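PDB 2QEN: walker-type atpase from Pyrococcus abyssi, which binds ADP and magnesium and is probably a P-loop ATPase, although its cellular role is unknown. Local coordinates for residues A[82-88]-A[100-106]; A[273-277]-A[324-329]; A[216-221]-A[245-250]. The protein carries 1 engineered substitution. One frame throughout, in Å; residues are numbered along the deposited sequence.

In the fold
Contact 1 comes first along the chain, closing a short excursion through helix 88-95 between helix 74-84 and the loop before helix 113-127, at the outer flank of the five-stranded parallel sheet. Contact 3 (216-221 with 245-250) follows that sheet in sequence, bringing helices 205-217 and 239-252 together around helix 225-235. Helix 255-280 then runs on to contact 2 (273-277 with 324-329), whose loop spans helices 282-292 and 298-307 and most of helix 314-326 and ties the long helix to the probable winged-helix region. The three loops follow one another without nesting or crossing. The strand order, 2-3-4-1-5, matches that of AAA+-like P-loop ATPases. Contacts 1 and 2 lie on opposite sides of the chain's centre.

Contact 1 (A[82-88]-A[100-106]); sequences QSTISPF and NLKFLTL
Phe-88 lays one face of its ring against the CD1 methyl of Leu-101, which stands 4.0 Å from the ring centroid and 14° off the normal, a CH-pi contact displaced toward the rim. The same methyl turns to the neighbouring aliphatic chain, where Ile-85 CD1 approaches Leu-101 CD1 to 3.7 Å. Leu-104 works as a two-pronged wedge: its CD1 packs on Phe-88 CB at 3.6 Å, while its CD2 meets Ile-85 CG2 at 3.7 Å, the side chains crossing nearly at right angles on both sides. Phe-88 can serve both leucines because its CG lies opposite the backbone N (chi1 -170°), directing the ring toward the 100-106 segment.

The polar part is carried by Gln-82. Its extended chain slides past Phe-103, with CG at the ring edge, 3.7 Å from Phe-103 CE1. The single amide nitrogen then clasps two carbonyls: Gln-82 NE2 donates to Phe-103 O at 2.9 Å and to Leu-106 O at 2.7 Å. Both acceptors lie in the plane of the amide, so the pair fixes its rotation and pins the turn that carries Phe-103 to Leu-106. At the helix end, Ser-86 OG donates to Gln-82 O at 2.7 Å.

The contact joins the C-terminal end of helix 74-84 and the turn after it to the loop that precedes helix 113-127. Val-116 and Leu-120 of that helix back Phe-103 and Ile-85 respectively, and Ile-85 also rests on Ile-58 of strand 57-61, an outermost strand of the parallel sheet.

Contact 2 (A[273-277]-A[324-329]); sequences ELEEL and LKKMNW
OE2 of Glu-273 forms a salt bridge with the ADP-binding Arg-41 and a weak, long ion pair with Arg-40, while its CB and other oxygen, OE1, touch Trp-329 CH2. Glu-273 CB lies in the indole plane at its edge, 3.8 Å from Trp-329 CH2, and the carboxylate is turned 54° from the ring. Trp-329 CG, anti to the carbonyl carbon (chi1 -78°), points the indole at helix 255-280. Leu-277 takes one face: its CD1 stands over the five-membered ring, 3.8 Å from the centroid, in a CH-pi contact. Its other branch, CD2, reaches Met-327 CE at 3.7 Å. Leu-274 adds CD2, 3.9 Å from Trp-329 CH2. With an alanine in place of the tryptophan, Leu-277 CD1 would probably lose its aromatic face, and a gap is likely to open beside Glu-273 CB and Leu-274.

Trp-329 N closes a Schellman motif by bonding to Leu-324 O at 2.9 Å; Asn-328, at positive phi, adds a weak bond to Lys-325 O, turning the chain out of helix 314-326 toward strand 330-333. The contact sets this end of the probable winged-helix region against helix 255-280. Tyr-284 and Leu-288 of helix 282-292 touch both Leu-277 and Leu-324, and Val-344 of helix 342-348 meets Trp-329.

Contact 3 (A[216-221]-A[245-250]); sequences FREVNL and FGVEYL
Phe-216 is the knob here, its ring lodged among Phe-245, Gly-246, Tyr-249 and Leu-250 on helix 239-252. The ring's own closest approach is to Tyr-249. The edge of Phe-216 points to the face of the tyrosine ring, with centroids 5.2 Å apart and planes at 72°, and Phe-216 CE1 comes within 3.6 Å of Tyr-249 CD1. Tyr-249 CB lies at the phenylalanine ring's edge, in plane. Gly-246 brings bare backbone to the hole, and Phe-245 CE2 reaches Phe-216 CZ at 4.2 Å. The tyrosine's CG, opposite its backbone N (chi1 -160°), turns a face of the ring toward the edge of Phe-216, while its OH is bound to Glu-227.

On the more exposed side the contact is down to a few methyls, though these too touch closely. Leu-250 CD2 meets Val-219 CG2 at 3.6 Å, tip to tip, and the same methyl touches Leu-221 CD2 at 3.7 Å as those two chains slide past each other. Met-1 lies beside both Val-219 and Leu-250.

Val-219 and Leu-221 are positioned by a Schellman motif that ends helix 205-217. Leu-221 N donates to Phe-216 O at 3.0 Å, and Asn-220, at positive phi, donates its N to Arg-217 O. This knob-into-hole join links two helices after the parallel sheet, where AAA+-like ATPases carry a helical lid; the nearest atoms of Gly-246 and the bound ADP are about 10 Å apart.

Contact 1 (A[82-88]-A[100-106])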
loop_
_atom_site.group_PDB
_atom_site.type_symbol
_atom_site.label_atom_id
_atom_site.label_comp_id
_atom_site.label_asym_id
_atom_site.label_seq_id
_atom_site.Cartn_x
_atom_site.Cartn_y
_atom_site.Cartn_z
ATOM N N GLN A 82 -12.648 -11.932 -12.308
ATOM C CA GLN A 82 -13.919 -11.899 -13.022
ATOM C C GLN A 82 -14.815 -10.744 -12.586
ATOM O O GLN A 82 -15.341 -10.014 -13.431
ATOM C CB GLN A 82 -14.669 -13.221 -12.847
ATOM C CG GLN A 82 -14.110 -14.384 -13.667
ATOM C CD GLN A 82 -14.808 -15.696 -13.358
ATOM O OE1 GLN A 82 -15.125 -15.994 -12.206
ATOM N NE2 GLN A 82 -15.055 -16.485 -14.389
ATOM N N SER A 83 -14.986 -10.577 -11.273
ATOM C CA SER A 83 -15.900 -9.560 -10.754
ATOM C C SER A 83 -15.337 -8.141 -10.866
ATOM O O SER A 83 -16.094 -7.185 -10.950
ATOM C CB SER A 83 -16.331 -9.871 -9.315
ATOM O OG SER A 83 -15.243 -9.768 -8.413
ATOM N N THR A 84 -14.017 -8.009 -10.885
ATOM C CA THR A 84 -13.389 -6.692 -10.975
ATOM C C THR A 84 -13.482 -6.096 -12.382
ATOM O O THR A 84 -13.589 -4.881 -12.542
ATOM C CB THR A 84 -11.919 -6.709 -10.476
ATOM O OG1 THR A 84 -11.885 -7.206 -9.132
ATOM C CG2 THR A 84 -11.348 -5.314 -10.455
ATOM N N ILE A 85 -13.435 -6.953 -13.392
ATOM C CA ILE A 85 -13.573 -6.502 -14.777
ATOM C C ILE A 85 -15.027 -6.483 -15.243
ATOM O O ILE A 85 -15.307 -6.093 -16.372
ATOM C CB ILE A 85 -12.664 -7.314 -15.758
ATOM C CG1 ILE A 85 -12.344 -6.498 -17.022
ATOM C CG2 ILE A 85 -13.256 -8.676 -16.076
ATOM C CD1 ILE A 85 -11.127 -7.016 -17.788
ATOM N N SER A 86 -15.946 -6.895 -14.370
ATOM C CA SER A 86 -17.384 -6.894 -14.682
ATOM C C SER A 86 -18.117 -5.691 -14.060
ATOM O O SER A 86 -17.640 -5.133 -13.073
ATOM C CB SER A 86 -18.020 -8.219 -14.248
ATOM O OG SER A 86 -17.460 -9.307 -14.983
ATOM N N PRO A 87 -19.252 -5.251 -14.660
ATOM C CA PRO A 87 -19.800 -5.654 -15.963
ATOM C C PRO A 87 -18.859 -5.238 -17.085
ATOM O O PRO A 87 -18.473 -4.072 -17.175
ATOM C CB PRO A 87 -21.128 -4.886 -16.056
ATOM C CG PRO A 87 -21.000 -3.759 -15.090
ATOM C CD PRO A 87 -20.115 -4.261 -13.987
ATOM N N PHE A 88 -18.472 -6.200 -17.917
ATOM C CA PHE A 88 -17.507 -5.941 -18.974
ATOM C C PHE A 88 -18.036 -5.008 -20.074
ATOM O O PHE A 88 -17.259 -4.311 -20.720
ATOM C CB PHE A 88 -16.965 -7.255 -19.560
ATOM C CG PHE A 88 -15.800 -7.065 -20.495
ATOM C CD1 PHE A 88 -14.718 -6.259 -20.128
ATOM C CD2 PHE A 88 -15.794 -7.663 -21.747
ATOM C CE1 PHE A 88 -13.649 -6.064 -20.995
ATOM C CE2 PHE A 88 -14.728 -7.475 -22.614
ATOM C CZ PHE A 88 -13.654 -6.673 -22.238
ATOM N N ASN A 100 -14.528 -9.646 -26.940
ATOM C CA ASN A 100 -15.183 -10.229 -25.777
ATOM C C ASN A 100 -14.201 -11.118 -25.016
ATOM O O ASN A 100 -13.237 -11.635 -25.592
ATOM C CB ASN A 100 -16.405 -11.054 -26.192
ATOM C CG ASN A 100 -17.579 -10.191 -26.655
ATOM O OD1 ASN A 100 -17.880 -9.148 -26.067
ATOM N ND2 ASN A 100 -18.261 -10.642 -27.707
ATOM N N LEU A 101 -14.447 -11.288 -23.721
ATOM C CA LEU A 101 -13.622 -12.151 -22.898
ATOM C C LEU A 101 -14.335 -13.462 -22.610
ATOM O O LEU A 101 -15.396 -13.469 -21.971
ATOM C CB LEU A 101 -13.233 -11.453 -21.587
ATOM C CG LEU A 101 -12.172 -10.344 -21.623
ATOM C CD1 LEU A 101 -12.108 -9.634 -20.273
ATOM C CD2 LEU A 101 -10.802 -10.909 -21.998
ATOM N N LYS A 102 -13.742 -14.559 -23.089
ATOM C CA LYS A 102 -14.270 -15.906 -22.875
ATOM C C LYS A 102 -14.336 -16.294 -21.391
ATOM O O LYS A 102 -15.324 -16.888 -20.948
ATOM C CB LYS A 102 -13.445 -16.937 -23.663
ATOM C CG LYS A 102 -13.894 -18.390 -23.482
ATOM C CD LYS A 102 -13.620 -19.259 -24.706
ATOM C CE LYS A 102 -14.229 -20.646 -24.515
ATOM N NZ LYS A 102 -14.456 -21.380 -25.803
ATOM N N PHE A 103 -13.306 -15.938 -20.623
ATOM C CA PHE A 103 -13.183 -16.453 -19.259
ATOM C C PHE A 103 -14.306 -15.992 -18.317
ATOM O O PHE A 103 -14.511 -16.571 -17.257
ATOM C CB PHE A 103 -11.764 -16.245 -18.678
ATOM C CG PHE A 103 -11.517 -14.875 -18.097
ATOM C CD1 PHE A 103 -11.822 -14.602 -16.762
ATOM C CD2 PHE A 103 -10.963 -13.866 -18.877
ATOM C CE1 PHE A 103 -11.593 -13.331 -16.209
ATOM C CE2 PHE A 103 -10.726 -12.593 -18.339
ATOM C CZ PHE A 103 -11.046 -12.326 -16.999
ATOM N N LEU A 104 -15.048 -14.974 -18.736
ATOM C CA LEU A 104 -16.150 -14.437 -17.935
ATOM C C LEU A 104 -17.383 -15.334 -17.920
ATOM O O LEU A 104 -18.169 -15.280 -16.973
ATOM C CB LEU A 104 -16.540 -13.030 -18.401
ATOM C CG LEU A 104 -15.504 -11.917 -18.251
ATOM C CD1 LEU A 104 -16.141 -10.601 -18.667
ATOM C CD2 LEU A 104 -14.979 -11.834 -16.823
ATOM N N THR A 105 -17.540 -16.149 -18.967
ATOM C CA THR A 105 -18.630 -17.123 -19.056
ATOM C C THR A 105 -18.322 -18.366 -18.225
ATOM O O THR A 105 -19.246 -19.139 -17.892
ATOM C CB THR A 105 -18.869 -17.592 -20.515
ATOM O OG1 THR A 105 -18.768 -16.483 -21.412
ATOM C CG2 THR A 105 -20.249 -18.218 -20.662
ATOM N N LEU A 106 -17.023 -18.557 -17.900
ATOM C CA LEU A 106 -16.547 -19.834 -17.331
ATOM C C LEU A 106 -16.498 -19.809 -15.808
ATOM O O LEU A 106 -16.171 -18.778 -15.203
ATOM C CB LEU A 106 -15.150 -20.224 -17.919
ATOM C CG LEU A 106 -15.107 -20.377 -19.489
ATOM C CD1 LEU A 106 -13.803 -21.114 -19.996
ATOM C CD2 LEU A 106 -16.364 -21.151 -20.003
#

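Contact 2 (A[273-277]-A[324-329])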
loop_
_atom_site.group_PDB
_atom_site.type_symbol
_atom_site.label_atom_id
_atom_site.label_comp_id
_atom_site.label_asym_id
_atom_site.label_seq_id
_atom_site.Cartn_x
_atom_site.Cartn_y
_atom_site.Cartn_z
ATOM N N GLU A 273 -4.037 -2.983 14.283
ATOM C CA GLU A 273 -2.826 -3.524 13.669
ATOM C C GLU A 273 -1.790 -3.993 14.697
ATOM O O GLU A 273 -1.102 -4.988 14.474
ATOM C CB GLU A 273 -2.186 -2.492 12.755
ATOM C CG GLU A 273 -3.016 -2.122 11.563
ATOM C CD GLU A 273 -2.767 -0.706 11.095
ATOM O OE1 GLU A 273 -1.649 -0.182 11.293
ATOM O OE2 GLU A 273 -3.704 -0.115 10.521
ATOM N N LEU A 274 -1.679 -3.281 15.813
ATOM C CA LEU A 274 -0.790 -3.709 16.884
ATOM C C LEU A 274 -1.266 -5.015 17.547
ATOM O O LEU A 274 -0.440 -5.799 18.029
ATOM C CB LEU A 274 -0.593 -2.593 17.914
ATOM C CG LEU A 274 0.172 -1.338 17.476
ATOM C CD1 LEU A 274 0.093 -0.272 18.573
ATOM C CD2 LEU A 274 1.637 -1.631 17.110
ATOM N N GLU A 275 -2.587 -5.237 17.562
ATOM C CA GLU A 275 -3.175 -6.510 17.998
ATOM C C GLU A 275 -2.635 -7.665 17.156
ATOM O O GLU A 275 -2.223 -8.698 17.696
ATOM C CB GLU A 275 -4.707 -6.496 17.870
ATOM C CG GLU A 275 -5.472 -5.821 19.000
ATOM C CD GLU A 275 -6.985 -6.072 18.930
ATOM O OE1 GLU A 275 -7.526 -6.307 17.816
ATOM O OE2 GLU A 275 -7.644 -6.040 19.998
ATOM N N GLU A 276 -2.657 -7.482 15.835
ATOM C CA GLU A 276 -2.152 -8.474 14.888
ATOM C C GLU A 276 -0.698 -8.830 15.198
ATOM O O GLU A 276 -0.358 -10.012 15.303
ATOM C CB GLU A 276 -2.303 -7.986 13.435
ATOM C CG GLU A 276 -3.755 -7.732 12.981
ATOM C CD GLU A 276 -3.878 -7.218 11.534
ATOM O OE1 GLU A 276 -3.092 -6.334 11.113
ATOM O OE2 GLU A 276 -4.786 -7.696 10.817
ATOM N N LEU A 277 0.145 -7.805 15.357
ATOM C CA LEU A 277 1.557 -7.986 15.697
ATOM C C LEU A 277 1.764 -8.693 17.036
ATOM O O LEU A 277 2.627 -9.560 17.146
ATOM C CB LEU A 277 2.286 -6.635 15.741
ATOM C CG LEU A 277 3.060 -6.099 14.539
ATOM C CD1 LEU A 277 3.780 -4.811 14.941
ATOM C CD2 LEU A 277 4.064 -7.120 14.032
ATOM N N LEU A 324 10.380 -5.898 11.563
ATOM C CA LEU A 324 9.744 -4.594 11.742
ATOM C C LEU A 324 10.077 -3.610 10.620
ATOM O O LEU A 324 9.208 -2.852 10.167
ATOM C CB LEU A 324 10.184 -4.022 13.098
ATOM C CG LEU A 324 9.208 -3.924 14.283
ATOM C CD1 LEU A 324 7.848 -4.689 14.160
ATOM C CD2 LEU A 324 9.920 -4.156 15.623
ATOM N N LYS A 325 11.330 -3.628 10.173
ATOM C CA LYS A 325 11.764 -2.855 9.006
ATOM C C LYS A 325 11.124 -3.321 7.686
ATOM O O LYS A 325 10.681 -2.486 6.869
ATOM C CB LYS A 325 13.295 -2.914 8.880
ATOM C CG LYS A 325 14.057 -2.117 9.947
ATOM C CD LYS A 325 15.528 -2.591 10.074
ATOM C CE LYS A 325 16.418 -2.080 8.953
ATOM N NZ LYS A 325 17.859 -2.545 9.072
ATOM N N LYS A 326 11.083 -4.643 7.483
ATOM C CA LYS A 326 10.489 -5.271 6.296
ATOM C C LYS A 326 8.977 -5.057 6.224
ATOM O O LYS A 326 8.396 -5.001 5.135
ATOM C CB LYS A 326 10.755 -6.779 6.294
ATOM C CG LYS A 326 12.200 -7.198 6.026
ATOM C CD LYS A 326 12.322 -8.720 6.141
ATOM C CE LYS A 326 13.773 -9.207 6.065
ATOM N NZ LYS A 326 14.115 -9.579 4.667
ATOM N N MET A 327 8.349 -4.980 7.393
ATOM C CA MET A 327 6.933 -4.655 7.508
ATOM C C MET A 327 6.723 -3.144 7.399
ATOM O O MET A 327 5.592 -2.680 7.362
ATOM C CB MET A 327 6.385 -5.160 8.855
ATOM C CG MET A 327 5.836 -6.597 8.855
ATOM S SD MET A 327 5.543 -7.163 10.558
ATOM C CE MET A 327 3.902 -7.819 10.439
ATOM N N ASN A 328 7.820 -2.382 7.402
ATOM C CA ASN A 328 7.782 -0.919 7.330
ATOM C C ASN A 328 7.147 -0.212 8.549
ATOM O O ASN A 328 6.622 0.912 8.421
ATOM C CB ASN A 328 7.084 -0.468 6.041
ATOM C CG ASN A 328 7.903 0.524 5.242
ATOM O OD1 ASN A 328 8.951 0.997 5.690
ATOM N ND2 ASN A 328 7.423 0.852 4.048
ATOM N N TRP A 329 7.185 -0.851 9.721
ATOM C CA TRP A 329 6.786 -0.155 10.962
ATOM C C TRP A 329 7.856 0.870 11.293
ATOM O O TRP A 329 7.570 1.941 11.838
ATOM C CB TRP A 329 6.615 -1.120 12.139
ATOM C CG TRP A 329 5.315 -1.884 12.081
ATOM C CD1 TRP A 329 5.124 -3.125 11.568
ATOM C CD2 TRP A 329 4.032 -1.445 12.555
ATOM N NE1 TRP A 329 3.811 -3.493 11.685
ATOM C CE2 TRP A 329 3.114 -2.485 12.289
ATOM C CE3 TRP A 329 3.574 -0.286 13.188
ATOM C CZ2 TRP A 329 1.758 -2.401 12.625
ATOM C CZ3 TRP A 329 2.224 -0.195 13.523
ATOM C CH2 TRP A 329 1.331 -1.252 13.244
#

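Contact 3 (A[216-221]-A[245-250])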
loop_
_atom_site.group_PDB
_atom_site.type_symbol
_atom_site.label_atom_id
_atom_site.label_comp_id
_atom_site.label_asym_id
_atom_site.label_seq_id
_atom_site.Cartn_x
_atom_site.Cartn_y
_atom_site.Cartn_z
ATOM N N PHE A 216 -9.598 23.408 3.214
ATOM C CA PHE A 216 -10.421 24.418 3.879
ATOM C C PHE A 216 -10.967 25.456 2.892
ATOM O O PHE A 216 -12.095 25.929 3.038
ATOM C CB PHE A 216 -9.642 25.085 5.015
ATOM C CG PHE A 216 -9.336 24.156 6.165
ATOM C CD1 PHE A 216 -10.366 23.610 6.934
ATOM C CD2 PHE A 216 -8.016 23.826 6.486
ATOM C CE1 PHE A 216 -10.089 22.737 7.999
ATOM C CE2 PHE A 216 -7.735 22.954 7.550
ATOM C CZ PHE A 216 -8.776 22.418 8.307
ATOM N N ARG A 217 -10.167 25.782 1.878
ATOM C CA ARG A 217 -10.574 26.683 0.803
ATOM C C ARG A 217 -11.838 26.188 0.092
ATOM O O ARG A 217 -12.750 26.979 -0.183
ATOM C CB ARG A 217 -9.428 26.854 -0.199
ATOM C CG ARG A 217 -9.544 28.086 -1.073
ATOM C CD ARG A 217 -8.304 28.294 -1.946
ATOM N NE ARG A 217 -7.202 28.937 -1.218
ATOM C CZ ARG A 217 -6.049 28.345 -0.898
ATOM N NH1 ARG A 217 -5.813 27.076 -1.242
ATOM N NH2 ARG A 217 -5.123 29.037 -0.241
ATOM N N GLU A 218 -11.887 24.881 -0.189
ATOM C CA GLU A 218 -13.018 24.243 -0.883
ATOM C C GLU A 218 -14.370 24.432 -0.182
ATOM O O GLU A 218 -15.410 24.340 -0.824
ATOM C CB GLU A 218 -12.750 22.741 -1.118
ATOM C CG GLU A 218 -11.637 22.436 -2.124
ATOM C CD GLU A 218 -11.319 20.944 -2.250
ATOM O OE1 GLU A 218 -11.678 20.162 -1.339
ATOM O OE2 GLU A 218 -10.701 20.549 -3.266
ATOM N N VAL A 219 -14.356 24.683 1.125
ATOM C CA VAL A 219 -15.593 24.976 1.871
ATOM C C VAL A 219 -15.630 26.409 2.414
ATOM O O VAL A 219 -16.311 26.684 3.411
ATOM C CB VAL A 219 -15.846 23.960 3.031
ATOM C CG1 VAL A 219 -16.125 22.547 2.477
ATOM C CG2 VAL A 219 -14.680 23.947 4.010
ATOM N N ASN A 220 -14.890 27.306 1.764
ATOM C CA ASN A 220 -14.847 28.738 2.111
ATOM C C ASN A 220 -14.461 29.016 3.578
ATOM O O ASN A 220 -14.732 30.086 4.127
ATOM C CB ASN A 220 -16.163 29.439 1.706
ATOM C CG ASN A 220 -16.037 30.970 1.633
ATOM O OD1 ASN A 220 -14.985 31.545 1.937
ATOM N ND2 ASN A 220 -17.128 31.639 1.226
ATOM N N LEU A 221 -13.814 28.036 4.201
ATOM C CA LEU A 221 -13.321 28.179 5.564
ATOM C C LEU A 221 -11.899 28.740 5.553
ATOM O O LEU A 221 -11.050 28.315 4.760
ATOM C CB LEU A 221 -13.384 26.837 6.302
ATOM C CG LEU A 221 -13.353 26.794 7.837
ATOM C CD1 LEU A 221 -14.425 27.671 8.464
ATOM C CD2 LEU A 221 -13.510 25.368 8.303
ATOM N N PHE A 245 -7.965 14.663 9.816
ATOM C CA PHE A 245 -7.926 15.964 10.496
ATOM C C PHE A 245 -8.842 17.005 9.823
ATOM O O PHE A 245 -9.612 17.682 10.501
ATOM C CB PHE A 245 -6.490 16.492 10.590
ATOM C CG PHE A 245 -6.404 17.879 11.175
ATOM C CD1 PHE A 245 -6.522 18.069 12.564
ATOM C CD2 PHE A 245 -6.242 18.995 10.339
ATOM C CE1 PHE A 245 -6.490 19.349 13.106
ATOM C CE2 PHE A 245 -6.229 20.279 10.872
ATOM C CZ PHE A 245 -6.330 20.466 12.248
ATOM N N GLY A 246 -8.754 17.121 8.496
ATOM C CA GLY A 246 -9.567 18.068 7.739
ATOM C C GLY A 246 -11.056 17.838 7.962
ATOM O O GLY A 246 -11.776 18.756 8.287
ATOM N N VAL A 247 -11.496 16.593 7.800
ATOM C CA VAL A 247 -12.849 16.152 8.174
ATOM C C VAL A 247 -13.237 16.520 9.619
ATOM O O VAL A 247 -14.283 17.126 9.841
ATOM C CB VAL A 247 -13.017 14.612 7.922
ATOM C CG1 VAL A 247 -14.365 14.075 8.462
ATOM C CG2 VAL A 247 -12.889 14.301 6.405
ATOM N N GLU A 248 -12.409 16.153 10.597
ATOM C CA GLU A 248 -12.714 16.435 12.020
ATOM C C GLU A 248 -12.792 17.927 12.322
ATOM O O GLU A 248 -13.604 18.352 13.130
ATOM C CB GLU A 248 -11.709 15.744 12.956
ATOM C CG GLU A 248 -11.837 14.214 13.023
ATOM C CD GLU A 248 -13.261 13.758 13.347
ATOM O OE1 GLU A 248 -13.982 14.502 14.043
ATOM O OE2 GLU A 248 -13.676 12.659 12.897
ATOM N N TYR A 249 -11.975 18.723 11.635
ATOM C CA TYR A 249 -12.022 20.168 11.795
ATOM C C TYR A 249 -13.315 20.762 11.262
ATOM O O TYR A 249 -13.891 21.623 11.913
ATOM C CB TYR A 249 -10.784 20.858 11.177
ATOM C CG TYR A 249 -10.534 22.258 11.731
ATOM C CD1 TYR A 249 -11.340 23.341 11.350
ATOM C CD2 TYR A 249 -9.489 22.504 12.612
ATOM C CE1 TYR A 249 -11.120 24.636 11.859
ATOM C CE2 TYR A 249 -9.252 23.789 13.113
ATOM C CZ TYR A 249 -10.075 24.849 12.728
ATOM O OH TYR A 249 -9.853 26.114 13.231
ATOM N N LEU A 250 -13.772 20.288 10.096
ATOM C CA LEU A 250 -15.043 20.730 9.500
ATOM C C LEU A 250 -16.246 20.376 10.387
ATOM O O LEU A 250 -17.228 21.114 10.456
ATOM C CB LEU A 250 -15.240 20.081 8.116
ATOM C CG LEU A 250 -14.330 20.511 6.954
ATOM C CD1 LEU A 250 -14.912 20.048 5.618
ATOM C CD2 LEU A 250 -14.114 22.004 6.933
#